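Glyco_hydro_cc domain-containing protein (Blastomyces gilchristii, PDB 6UB0) hydrolyses beta-1,3-glucan as a curdlan-specific exo-beta-1,3-glucanase of glycoside hydrolase family 128, built on a TIM-barrel catalytic core. Local coordinates at residues W29-G34 with N56-A61; V43-G48 with N69-N74; L106-V111 with D137-H142. All blocks are in the same frame, centred on the assembly; numbering follows the deposited sequence.

Contact 1: residues W29-G34 with N56-A61. With BGC (beta-D-glucopyranose), chain B.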
loop_
_atom_site.group_PDB
_atom_site.type_symbol
_atom_site.label_atom_id
_atom_site.label_comp_id
_atom_site.label_asym_id
_atom_site.label_seq_id
_atom_site.Cartn_x
_atom_site.Cartn_y
_atom_site.Cartn_z
ATOM N N TRP A 29 -2.304 -6.123 5.557
ATOM C CA TRP A 29 -2.094 -5.199 6.705
ATOM C C TRP A 29 -1.538 -5.938 7.916
ATOM O O TRP A 29 -1.646 -5.374 9.040
ATOM C CB TRP A 29 -3.424 -4.551 7.079
ATOM C CG TRP A 29 -4.009 -3.616 6.072
ATOM C CD1 TRP A 29 -3.728 -2.295 5.956
ATOM C CD2 TRP A 29 -4.976 -3.921 5.045
ATOM N NE1 TRP A 29 -4.438 -1.752 4.929
ATOM C CE2 TRP A 29 -5.215 -2.719 4.354
ATOM C CE3 TRP A 29 -5.645 -5.075 4.645
ATOM C CZ2 TRP A 29 -6.069 -2.617 3.261
ATOM C CZ3 TRP A 29 -6.537 -4.971 3.582
ATOM C CH2 TRP A 29 -6.783 -3.760 2.937
ATOM N N GLU A 30 -0.985 -7.146 7.737
ATOM C CA GLU A 30 -0.442 -7.947 8.839
ATOM C C GLU A 30 0.997 -8.255 8.483
ATOM O O GLU A 30 1.399 -8.092 7.326
ATOM C CB GLU A 30 -1.175 -9.275 9.035
ATOM C CG GLU A 30 -2.609 -9.127 9.463
ATOM C CD GLU A 30 -2.723 -8.493 10.826
ATOM O OE1 GLU A 30 -1.763 -8.628 11.636
ATOM O OE2 GLU A 30 -3.758 -7.837 11.052
ATOM N N PRO A 31 1.777 -8.740 9.469
ATOM C CA PRO A 31 3.139 -9.204 9.200
ATOM C C PRO A 31 3.224 -10.635 8.609
ATOM O O PRO A 31 4.283 -10.995 8.075
ATOM C CB PRO A 31 3.754 -9.077 10.614
ATOM C CG PRO A 31 2.614 -9.481 11.537
ATOM C CD PRO A 31 1.420 -8.796 10.907
ATOM N N ARG A 32 2.188 -11.459 8.763
ATOM C CA ARG A 32 2.197 -12.889 8.321
ATOM C C ARG A 32 1.022 -13.055 7.369
ATOM O O ARG A 32 0.080 -12.295 7.476
ATOM C CB ARG A 32 2.054 -13.871 9.495
ATOM C CG ARG A 32 3.185 -13.812 10.509
ATOM C CD ARG A 32 4.110 -15.016 10.501
ATOM N NE ARG A 32 5.251 -14.757 11.389
ATOM C CZ ARG A 32 6.348 -15.510 11.471
ATOM N NH1 ARG A 32 6.480 -16.592 10.725
ATOM N NH2 ARG A 32 7.322 -15.164 12.301
ATOM N N PRO A 33 1.080 -13.917 6.338
ATOM C CA PRO A 33 0.016 -13.927 5.339
ATOM C C PRO A 33 -1.276 -14.680 5.662
ATOM O O PRO A 33 -2.243 -14.496 4.938
ATOM C CB PRO A 33 0.695 -14.617 4.138
ATOM C CG PRO A 33 1.706 -15.530 4.775
ATOM C CD PRO A 33 2.238 -14.728 5.940
ATOM N N GLY A 34 -1.264 -15.545 6.672
ATOM C CA GLY A 34 -2.447 -16.365 7.016
ATOM C C GLY A 34 -2.687 -17.505 6.033
ATOM O O GLY A 34 -3.755 -18.080 6.042
ATOM N N ASN A 56 10.927 -8.687 14.062
ATOM C CA ASN A 56 12.200 -9.357 13.699
ATOM C C ASN A 56 11.816 -10.669 12.998
ATOM O O ASN A 56 12.279 -10.889 11.814
ATOM C CB ASN A 56 13.036 -9.389 14.969
ATOM C CG ASN A 56 12.722 -8.077 15.648
ATOM O OD1 ASN A 56 11.717 -7.955 16.383
ATOM N ND2 ASN A 56 13.383 -7.033 15.174
ATOM N N ALA A 57 11.114 -11.510 13.788
ATOM C CA ALA A 57 10.776 -12.910 13.458
ATOM C C ALA A 57 9.967 -12.902 12.180
ATOM O O ALA A 57 10.225 -13.730 11.313
ATOM C CB ALA A 57 10.002 -13.539 14.584
ATOM N N ASP A 58 9.033 -11.958 12.062
ATOM C CA ASP A 58 8.081 -11.913 10.921
ATOM C C ASP A 58 8.847 -11.556 9.646
ATOM O O ASP A 58 8.688 -12.284 8.662
ATOM C CB ASP A 58 6.935 -10.946 11.209
ATOM C CG ASP A 58 6.098 -11.267 12.440
ATOM O OD1 ASP A 58 5.766 -12.445 12.649
ATOM O OD2 ASP A 58 5.708 -10.293 13.131
ATOM N N ALA A 59 9.698 -10.516 9.675
ATOM C CA ALA A 59 10.554 -10.138 8.522
ATOM C C ALA A 59 11.413 -11.361 8.109
ATOM O O ALA A 59 11.632 -11.614 6.885
ATOM C CB ALA A 59 11.388 -8.919 8.862
ATOM N N GLU A 60 11.884 -12.138 9.092
ATOM C CA GLU A 60 12.738 -13.323 8.804
ATOM C C GLU A 60 11.967 -14.349 7.956
ATOM O O GLU A 60 12.536 -14.739 6.940
ATOM C CB GLU A 60 13.275 -13.958 10.094
ATOM C CG GLU A 60 14.659 -13.478 10.629
ATOM C CD GLU A 60 15.836 -12.928 9.723
ATOM O OE1 GLU A 60 16.045 -13.494 8.641
ATOM O OE2 GLU A 60 16.613 -12.029 10.178
ATOM N N ALA A 61 10.768 -14.808 8.364
ATOM C CA ALA A 61 9.967 -15.842 7.650
ATOM C C ALA A 61 9.728 -15.418 6.198
ATOM O O ALA A 61 9.841 -16.289 5.276
ATOM C CB ALA A 61 8.650 -16.080 8.359
HETATM C C2 BGC B . -6.989 -1.784 9.190
HETATM C C3 BGC B . -6.517 -3.187 8.947
HETATM C C4 BGC B . -7.614 -3.876 8.165
HETATM C C5 BGC B . -7.942 -3.077 6.886
HETATM C C6 BGC B . -9.095 -3.522 5.976
HETATM C C1 BGC B . -7.377 -1.061 7.930
HETATM O O2 BGC B . -5.870 -1.118 9.786
HETATM O O3 BGC B . -6.094 -3.880 10.160
HETATM O O4 BGC B . -7.088 -5.186 7.954
HETATM O O5 BGC B . -8.382 -1.745 7.170
HETATM O O6 BGC B . -10.254 -3.736 6.829
#
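Arg-32 sets CG beside its own backbone N (chi1 -62°) and then bends at chi2 (-109°), which swings the guanidinium over the helix face that carries Ala-57, Asp-58 and Ala-61, where Asp-58 turns its carboxylate to meet it. Arg-32 NE donates to Asp-58 OD1 over 2.7 Å, the short bond of a salt bridge. The oxygen lies close to the guanidinium plane and at its edge, but it is met on its anti side and the two flat groups stand nearly perpendicular, 84° apart. OD1 alone takes both donors, Arg-32 NH2 adding a weak, bent bond at 3.2 Å. The far end of the guanidinium rests on the helix surface, with NH1 against Ala-61 CB at 3.3 Å and NH2 beside the methyl of Ala-57. Pro-31 packs alongside Asp-58, its CB 3.4 Å from Asp-58 OD2. Earlier in the loop, Trp-29 spreads its indole under the beta-D-glucopyranose, and the sugar C5 sits over the middle of the ring system, 3.6 Å from Trp-29 CD2. This is the aromatic platform common in carbohydrate-binding sites, and Trp-29 NE1 is tied to Glu-176. Trp-29 thus meets the sugar while Pro-31 and Arg-32, a few residues on, fasten the loop to helix 52-64. A buried carboxylate here meets an exposed guanidinium, so solvent reaches the pair mainly from the Arg-32 side, and the nearby arginine probably favours the charged form of Asp-58. With carbon of Pro-31 and Ala-61 flanking the charged groups, the grip rests on one oxygen, through one short and one weak bond, instead of a two-oxygen fork.

Contact 2: residues V43-G48 with N69-N74. With BGC (beta-D-glucopyranose), chain B; GLC (alpha-D-glucopyranose), chain C.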
loop_
_atom_site.group_PDB
_atom_site.type_symbol
_atom_site.label_atom_id
_atom_site.label_comp_id
_atom_site.label_asym_id
_atom_site.label_seq_id
_atom_site.Cartn_x
_atom_site.Cartn_y
_atom_site.Cartn_z
ATOM N N VAL A 43 3.538 -9.410 0.634
ATOM C CA VAL A 43 4.397 -8.350 1.205
ATOM C C VAL A 43 4.033 -8.190 2.676
ATOM O O VAL A 43 2.964 -7.708 3.019
ATOM C CB VAL A 43 4.251 -7.024 0.438
ATOM C CG1 VAL A 43 5.156 -5.971 1.042
ATOM C CG2 VAL A 43 4.539 -7.221 -1.031
ATOM N N PRO A 44 4.940 -8.559 3.609
ATOM C CA PRO A 44 4.675 -8.335 5.028
ATOM C C PRO A 44 4.571 -6.847 5.364
ATOM O O PRO A 44 5.231 -6.044 4.692
ATOM C CB PRO A 44 5.886 -8.990 5.717
ATOM C CG PRO A 44 6.398 -9.953 4.691
ATOM C CD PRO A 44 6.179 -9.274 3.358
ATOM N N MET A 45 3.699 -6.532 6.332
ATOM C CA MET A 45 3.569 -5.165 6.898
ATOM C C MET A 45 3.874 -5.139 8.396
ATOM O O MET A 45 3.308 -5.913 9.158
ATOM C CB MET A 45 2.198 -4.573 6.596
ATOM C CG MET A 45 1.960 -3.289 7.399
ATOM S SD MET A 45 0.366 -2.528 7.088
ATOM C CE MET A 45 0.698 -1.554 5.629
ATOM N N LEU A 46 4.749 -4.212 8.773
ATOM C CA LEU A 46 4.858 -3.670 10.153
ATOM C C LEU A 46 3.808 -2.570 10.333
ATOM O O LEU A 46 4.032 -1.491 9.898
ATOM C CB LEU A 46 6.272 -3.136 10.376
ATOM C CG LEU A 46 6.527 -2.628 11.794
ATOM C CD1 LEU A 46 5.972 -3.626 12.784
ATOM C CD2 LEU A 46 8.030 -2.368 12.043
ATOM N N TRP A 47 2.664 -2.911 10.896
ATOM C CA TRP A 47 1.441 -2.064 10.910
ATOM C C TRP A 47 1.652 -0.841 11.799
ATOM O O TRP A 47 1.117 0.224 11.484
ATOM C CB TRP A 47 0.283 -2.923 11.400
ATOM C CG TRP A 47 -1.035 -2.229 11.367
ATOM C CD1 TRP A 47 -1.941 -2.228 10.349
ATOM C CD2 TRP A 47 -1.562 -1.365 12.387
ATOM N NE1 TRP A 47 -3.041 -1.504 10.701
ATOM C CE2 TRP A 47 -2.814 -0.924 11.926
ATOM C CE3 TRP A 47 -1.116 -0.947 13.653
ATOM C CZ2 TRP A 47 -3.627 -0.089 12.706
ATOM C CZ3 TRP A 47 -1.914 -0.111 14.409
ATOM C CH2 TRP A 47 -3.149 0.312 13.933
ATOM N N GLY A 48 2.311 -1.078 12.920
ATOM C CA GLY A 48 2.505 -0.118 14.020
ATOM C C GLY A 48 3.149 -0.799 15.224
ATOM O O GLY A 48 3.439 -2.004 15.233
ATOM N N ASN A 69 9.976 -7.480 -0.548
ATOM C CA ASN A 69 9.503 -6.133 -0.155
ATOM C C ASN A 69 8.926 -6.197 1.252
ATOM O O ASN A 69 8.371 -7.210 1.623
ATOM C CB ASN A 69 8.425 -5.576 -1.095
ATOM C CG ASN A 69 8.920 -5.249 -2.482
ATOM O OD1 ASN A 69 9.606 -4.271 -2.662
ATOM N ND2 ASN A 69 8.622 -6.093 -3.470
ATOM N N LEU A 70 9.069 -5.110 2.007
ATOM C CA LEU A 70 8.460 -5.001 3.341
ATOM C C LEU A 70 7.784 -3.635 3.434
ATOM O O LEU A 70 8.419 -2.626 3.027
ATOM C CB LEU A 70 9.508 -5.092 4.442
ATOM C CG LEU A 70 10.298 -6.394 4.512
ATOM C CD1 LEU A 70 11.436 -6.250 5.502
ATOM C CD2 LEU A 70 9.397 -7.551 4.878
ATOM N N LEU A 71 6.632 -3.588 4.081
ATOM C CA LEU A 71 5.880 -2.302 4.295
ATOM C C LEU A 71 5.920 -1.881 5.771
ATOM O O LEU A 71 5.762 -2.746 6.675
ATOM C CB LEU A 71 4.406 -2.422 3.900
ATOM C CG LEU A 71 4.121 -2.601 2.426
ATOM C CD1 LEU A 71 2.776 -3.269 2.230
ATOM C CD2 LEU A 71 4.224 -1.308 1.624
ATOM N N ALA A 72 5.936 -0.570 5.993
ATOM C CA ALA A 72 5.945 0.000 7.351
ATOM C C ALA A 72 4.528 0.416 7.754
ATOM O O ALA A 72 3.573 -0.007 7.081
ATOM C CB ALA A 72 6.903 1.152 7.401
ATOM N N PHE A 73 4.414 1.275 8.774
ATOM C CA PHE A 73 3.196 1.481 9.583
ATOM C C PHE A 73 2.022 1.925 8.693
ATOM O O PHE A 73 2.172 2.622 7.685
ATOM C CB PHE A 73 3.520 2.470 10.710
ATOM C CG PHE A 73 4.967 2.365 11.170
ATOM C CD1 PHE A 73 5.449 1.198 11.756
ATOM C CD2 PHE A 73 5.849 3.433 11.005
ATOM C CE1 PHE A 73 6.771 1.084 12.183
ATOM C CE2 PHE A 73 7.180 3.323 11.439
ATOM C CZ PHE A 73 7.636 2.147 12.002
ATOM N N ASN A 74 0.841 1.494 9.098
ATOM C CA ASN A 74 -0.448 1.852 8.436
ATOM C C ASN A 74 -1.026 3.163 8.974
ATOM O O ASN A 74 -1.667 3.127 10.024
ATOM C CB ASN A 74 -1.461 0.753 8.616
ATOM C CG ASN A 74 -2.564 0.903 7.604
ATOM O OD1 ASN A 74 -2.321 0.869 6.412
ATOM N ND2 ASN A 74 -3.760 1.155 8.094
HETATM C C2 BGC B . -6.989 -1.784 9.190
HETATM C C3 BGC B . -6.517 -3.187 8.947
HETATM C C4 BGC B . -7.614 -3.876 8.165
HETATM C C5 BGC B . -7.942 -3.077 6.886
HETATM C C6 BGC B . -9.095 -3.522 5.976
HETATM C C1 BGC B . -7.377 -1.061 7.930
HETATM O O2 BGC B . -5.870 -1.118 9.786
HETATM O O3 BGC B . -6.094 -3.880 10.160
HETATM O O4 BGC B . -7.088 -5.186 7.954
HETATM O O5 BGC B . -8.382 -1.745 7.170
HETATM O O6 BGC B . -10.254 -3.736 6.829
HETATM C C1 GLC C . -8.062 3.095 5.825
HETATM C C2 GLC C . -7.419 2.139 6.841
HETATM C C3 GLC C . -8.391 1.029 7.243
HETATM C C4 GLC C . -9.743 1.660 7.671
HETATM C C5 GLC C . -10.249 2.655 6.660
HETATM C C6 GLC C . -11.582 3.347 7.011
HETATM O O1 GLC C . -8.497 2.447 4.620
HETATM O O2 GLC C . -6.197 1.483 6.426
HETATM O O3 GLC C . -7.798 0.244 8.277
HETATM O O4 GLC C . -10.702 0.657 7.708
HETATM O O5 GLC C . -9.232 3.642 6.486
HETATM O O6 GLC C . -11.584 3.467 8.404
#
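Trp-47 and Asn-74 meet where two chain segments end at the sugar site. From CB, Trp-47 runs to CG anti to its backbone N (chi1 -176°), which carries the indole back toward Asn-74. CG is the first ring atom near Asn-74 CB; CD1 and NE1 then come closer, each 3.5 Å from that carbon, so the methylene makes a CH-pi contact over the five-membered ring, 25° off its normal. Arg-50 makes a cation-pi contact with the same indole. NE1 also points outward in the ring plane and donates to O2 of the beta-D-glucopyranose at 3.0 Å, while CE2 and CZ2 pass by the same hydroxyl. Asn-74 ND2 grips the neighbouring sugar, reaching O2 of the alpha-D-glucopyranose at 3.0 Å in a nearly straight bond, and it is also bonded to Gln-81. The backbones behind these tips are neighbours in the TIM barrel: the chain following strand 41-42 runs beside strand 69-71, joined to it by a single bridge at Met-45 and Leu-71. Leu-71 N donates to Pro-44 O and Leu-46 N to Leu-71 O, the latter at 2.8 Å. Farther on, Asn-74 N binds Trp-47 O at 2.7 Å, from a position tilted out of the carbonyl plane, fixing the backbones that bear both sugar-binding groups. Leu-46 lies alongside Phe-73, CD2 to CE1 3.7 Å, under helix 86-96. On the barrel's inner side Val-43 CG1 packs on Leu-71 CG at 3.8 Å, with Trp-173 against both residues.

Contact 3: residues L106-V111 with D137-H142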
loop_
_atom_site.group_PDB
_atom_site.type_symbol
_atom_site.label_atom_id
_atom_site.label_comp_id
_atom_site.label_asym_id
_atom_site.label_seq_id
_atom_site.Cartn_x
_atom_site.Cartn_y
_atom_site.Cartn_z
ATOM N N LEU A 106 12.195 -1.541 1.121
ATOM C CA LEU A 106 11.476 -1.026 2.299
ATOM C C LEU A 106 10.526 0.075 1.826
ATOM O O LEU A 106 10.959 1.029 1.078
ATOM C CB LEU A 106 12.502 -0.520 3.312
ATOM C CG LEU A 106 13.542 -1.553 3.736
ATOM C CD1 LEU A 106 14.517 -0.989 4.781
ATOM C CD2 LEU A 106 12.865 -2.820 4.243
ATOM N N GLY A 107 9.254 -0.062 2.216
ATOM C CA GLY A 107 8.196 0.896 1.894
ATOM C C GLY A 107 7.907 1.780 3.078
ATOM O O GLY A 107 7.886 1.296 4.189
ATOM N N SER A 108 7.769 3.067 2.855
ATOM C CA SER A 108 7.502 4.013 3.957
ATOM C C SER A 108 6.220 3.644 4.715
ATOM O O SER A 108 5.372 2.876 4.249
ATOM C CB SER A 108 7.358 5.387 3.414
ATOM O OG SER A 108 6.038 5.548 2.981
ATOM N N PRO A 109 6.013 4.223 5.903
ATOM C CA PRO A 109 4.671 4.207 6.494
ATOM C C PRO A 109 3.748 4.781 5.414
ATOM O O PRO A 109 4.120 5.679 4.632
ATOM C CB PRO A 109 4.808 5.099 7.725
ATOM C CG PRO A 109 6.301 5.108 7.989
ATOM C CD PRO A 109 6.902 5.170 6.611
ATOM N N ALA A 110 2.514 4.285 5.395
ATOM C CA ALA A 110 1.496 4.624 4.384
ATOM C C ALA A 110 0.563 5.702 4.956
ATOM O O ALA A 110 -0.045 5.432 5.995
ATOM C CB ALA A 110 0.656 3.420 4.022
ATOM N N VAL A 111 0.589 6.896 4.401
ATOM C CA VAL A 111 -0.288 7.981 4.923
ATOM C C VAL A 111 -1.646 7.973 4.227
ATOM O O VAL A 111 -1.737 7.646 3.066
ATOM C CB VAL A 111 0.411 9.339 4.880
ATOM C CG1 VAL A 111 1.533 9.301 5.895
ATOM C CG2 VAL A 111 0.921 9.689 3.497
ATOM N N ASP A 137 12.941 2.579 -0.045
ATOM C CA ASP A 137 12.947 2.257 -1.496
ATOM C C ASP A 137 11.694 2.821 -2.133
ATOM O O ASP A 137 11.741 3.059 -3.320
ATOM C CB ASP A 137 13.033 0.750 -1.778
ATOM C CG ASP A 137 14.365 0.186 -1.343
ATOM O OD1 ASP A 137 15.318 0.429 -2.059
ATOM O OD2 ASP A 137 14.448 -0.401 -0.239
ATOM N N PHE A 138 10.594 2.994 -1.381
ATOM C CA PHE A 138 9.315 3.475 -1.985
ATOM C C PHE A 138 8.401 4.036 -0.896
ATOM O O PHE A 138 8.514 3.591 0.232
ATOM C CB PHE A 138 8.679 2.341 -2.798
ATOM C CG PHE A 138 8.214 1.162 -1.984
ATOM C CD1 PHE A 138 6.932 1.124 -1.453
ATOM C CD2 PHE A 138 9.042 0.072 -1.772
ATOM C CE1 PHE A 138 6.507 0.038 -0.706
ATOM C CE2 PHE A 138 8.630 -1.013 -1.007
ATOM C CZ PHE A 138 7.355 -1.039 -0.486
ATOM N N LEU A 139 7.659 5.092 -1.206
ATOM C CA LEU A 139 6.581 5.642 -0.339
ATOM C C LEU A 139 5.337 4.781 -0.525
ATOM O O LEU A 139 5.050 4.422 -1.631
ATOM C CB LEU A 139 6.221 7.085 -0.713
ATOM C CG LEU A 139 7.347 8.121 -0.680
ATOM C CD1 LEU A 139 6.776 9.536 -0.762
ATOM C CD2 LEU A 139 8.171 7.990 0.596
ATOM N N ALA A 140 4.598 4.567 0.557
ATOM C CA ALA A 140 3.261 3.957 0.517
ATOM C C ALA A 140 2.286 5.102 0.804
ATOM O O ALA A 140 2.513 5.872 1.763
ATOM C CB ALA A 140 3.152 2.837 1.522
ATOM N N VAL A 141 1.246 5.244 -0.005
ATOM C CA VAL A 141 0.158 6.241 0.236
ATOM C C VAL A 141 -1.232 5.625 0.004
ATOM O O VAL A 141 -1.371 4.593 -0.691
ATOM C CB VAL A 141 0.330 7.448 -0.708
ATOM C CG1 VAL A 141 1.713 8.110 -0.514
ATOM C CG2 VAL A 141 0.040 7.038 -2.144
ATOM N N HIS A 142 -2.249 6.278 0.529
ATOM C CA HIS A 142 -3.655 5.840 0.427
ATOM C C HIS A 142 -4.548 6.976 -0.061
ATOM O O HIS A 142 -4.327 8.065 0.459
ATOM C CB HIS A 142 -4.204 5.528 1.778
ATOM C CG HIS A 142 -3.626 4.354 2.445
ATOM N ND1 HIS A 142 -3.942 4.063 3.707
ATOM C CD2 HIS A 142 -2.747 3.419 2.020
ATOM C CE1 HIS A 142 -3.359 2.939 4.064
ATOM N NE2 HIS A 142 -2.589 2.516 3.051
#
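Leu-106 O is gripped by two successive amides, Asp-137 N at 2.8 Å and Phe-138 N at 3.2 Å, the first in the carbonyl plane and the second tilted from it. Asp-137 returns the bond: its OD2 takes Leu-106 N at 2.9 Å through the anti lone pair, so side chain and backbone together clamp the start of the pairing. Phe-138, with CG between its backbone N and carbonyl (chi1 66°), lays one ring face over Gly-107 CA, though the modelled closeness of the two is doubtful; Trp-173 stacks with the same ring. The parallel strands 105-111 and 138-146 are joined in the chain by helix 119-130, a beta-alpha-beta crossover of the TIM barrel, and their paired segments cross at -32°. At Ser-108 a side chain takes over from the backbone: Ala-140 N donates to Ser-108 OG at 3.0 Å in a nearly straight bond. Ala-110 CB meets Ala-140 CB at 3.6 Å and touches His-142 NE2 at 3.5 Å. His-142 N is held by Val-111 O, and its ring, bonded through ND1 to Glu-75, reaches the alpha-D-glucopyranose.

From the N terminus, the chain leaves strand 23-27 into loop 29-34, passes strand 41-42 and segment 43-48, and closes contact 1 on helix 52-64; only then does 69-74 close contact 2. The two contacts therefore cross, and they touch where Glu-30 O probably bonds to Met-45 N. Both reach the beta-D-glucopyranose. Contact 3 opens and closes later, in series, around helix 119-130, and is joined to contact 2 by probable bonds from Gly-107 N to Leu-70 O and from Ala-110 N to Phe-73 O. Contact 1 ties an outer helix to a loop, while contacts 2 and 3 run successively round the barrel wall.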